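Transcriptional regulator (Bacillus halodurans, PDB 1Z4E) has the GNAT fold and probably acts as an acyltransferase, although it is named a transcriptional regulator. Local coordinates at residues E56-C61 with G68-T73. Numbering follows the deposited sequence.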
# COMPACT_ATOMS: atom_id res chain seq x y z
N GLU A 56 8.67 -4.91 6.77
CA GLU A 56 9.91 -5.66 6.65
C GLU A 56 10.62 -5.61 5.31
O GLU A 56 10.01 -5.48 4.25
CB GLU A 56 9.64 -7.13 6.97
CG GLU A 56 8.78 -7.36 8.21
CD GLU A 56 8.46 -8.82 8.43
OE1 GLU A 56 8.27 -9.54 7.43
OE2 GLU A 56 8.39 -9.24 9.60
N LEU A 57 11.95 -5.73 5.38
CA LEU A 57 12.78 -5.78 4.20
C LEU A 57 13.24 -7.23 4.17
O LEU A 57 13.81 -7.74 5.14
CB LEU A 57 13.97 -4.82 4.32
CG LEU A 57 13.61 -3.36 4.05
CD1 LEU A 57 14.72 -2.44 4.53
CD2 LEU A 57 13.36 -3.20 2.54
N ILE A 58 12.98 -7.89 3.05
CA ILE A 58 13.33 -9.29 2.87
C ILE A 58 14.35 -9.45 1.75
O ILE A 58 14.20 -8.84 0.69
CB ILE A 58 12.07 -10.11 2.48
CG1 ILE A 58 10.93 -9.82 3.46
CG2 ILE A 58 12.41 -11.58 2.40
CD1 ILE A 58 11.26 -10.14 4.92
N VAL A 59 15.37 -10.27 1.98
CA VAL A 59 16.39 -10.51 0.96
C VAL A 59 16.56 -12.00 0.65
O VAL A 59 16.35 -12.86 1.51
CB VAL A 59 17.79 -9.95 1.38
CG1 VAL A 59 17.75 -8.41 1.43
CG2 VAL A 59 18.22 -10.52 2.73
N ALA A 60 16.91 -12.27 -0.61
CA ALA A 60 17.19 -13.62 -1.10
C ALA A 60 18.72 -13.63 -1.15
O ALA A 60 19.33 -12.71 -1.72
CB ALA A 60 16.61 -13.81 -2.50
N CYS A 61 19.33 -14.65 -0.57
CA CYS A 61 20.78 -14.71 -0.50
C CYS A 61 21.44 -15.94 -1.10
O CYS A 61 20.90 -17.04 -1.05
CB CYS A 61 21.21 -14.61 0.97
SG CYS A 61 20.34 -13.35 1.92
N GLY A 68 18.38 -10.82 -4.37
CA GLY A 68 17.00 -10.38 -4.52
C GLY A 68 16.52 -9.68 -3.27
O GLY A 68 17.04 -9.92 -2.18
N MET A 69 15.52 -8.82 -3.42
CA MET A 69 14.98 -8.09 -2.28
C MET A 69 13.56 -7.62 -2.54
O MET A 69 13.11 -7.57 -3.68
CB MET A 69 15.86 -6.85 -1.99
CG MET A 69 15.81 -5.78 -3.10
SD MET A 69 16.95 -4.34 -2.92
CE MET A 69 16.06 -3.38 -1.71
N LEU A 70 12.86 -7.29 -1.46
CA LEU A 70 11.51 -6.73 -1.55
C LEU A 70 11.16 -6.21 -0.18
O LEU A 70 11.80 -6.56 0.82
CB LEU A 70 10.48 -7.79 -1.99
CG LEU A 70 10.15 -8.98 -1.08
CD1 LEU A 70 9.39 -8.52 0.16
CD2 LEU A 70 9.30 -9.97 -1.85
N GLN A 71 10.15 -5.35 -0.12
CA GLN A 71 9.68 -4.84 1.15
C GLN A 71 8.25 -5.31 1.24
O GLN A 71 7.55 -5.38 0.22
CB GLN A 71 9.74 -3.31 1.21
CG GLN A 71 9.46 -2.78 2.63
CD GLN A 71 9.60 -1.26 2.74
OE1 GLN A 71 10.35 -0.64 2.00
NE2 GLN A 71 8.88 -0.67 3.69
N VAL A 72 7.80 -5.66 2.44
CA VAL A 72 6.43 -6.10 2.61
C VAL A 72 5.89 -5.44 3.87
O VAL A 72 6.58 -5.35 4.90
CB VAL A 72 6.34 -7.65 2.71
CG1 VAL A 72 7.10 -8.15 3.93
CG2 VAL A 72 4.88 -8.09 2.74
N THR A 73 4.66 -4.93 3.78
CA THR A 73 4.01 -4.24 4.88
C THR A 73 2.65 -4.89 5.17
O THR A 73 1.85 -5.10 4.26
CB THR A 73 3.78 -2.76 4.55
OG1 THR A 73 2.76 -2.65 3.54
CG2 THR A 73 5.04 -2.13 4.00
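Leu70 places CG between its backbone N and carbonyl carbon (chi1 66°), and Ile58 sets CG1 beside its own N, opposite the carbonyl carbon (chi1 -51°). The two side chains leave the same face side by side, and these torsions help bring Leu70 CD1 to 3.9 Å from Ile58 CG1. Val72 CG1 extends this apolar row, 4.2 Å from Ile58 CG1. Helix 102-116 covers this face through Leu106 and Trp109. Val72 CG1 also touches Glu56 OE1, while Glu56 OE2 forms salt bridges with Arg113 and Arg117. On the other face, Leu57 crosses Gln71, with Leu57 CD2 3.9 Å from Gln71 CB. NE2 of Gln71 is hydrogen-bonded to Asn55 OD1 and to Pro76 O of the second subunit.

The two strands form the antiparallel hairpin 55-62/65-76 of the GNAT fold; strand 65-76 is the central strand of the five-stranded mixed sheet, and 55-62 lies between it and strand 6-9. Backbone hydrogen bonds pair Glu56 with Val72 and Ile58 with Leu70 in both directions. The bond from Ile58 N to Leu70 O is 2.9 Å and nearly straight (175°). The pair Ala60 and Gly68 is less regular. Ala60 N reaches Gly68 O at 2.8 Å from above the carbonyl plane, while the return bond from Gly68 N to Ala60 O is weak at 3.4 Å. Val59 CG1 packs on Met69 CB at 4.2 Å, and Met18 of helix 15-24 touches both residues.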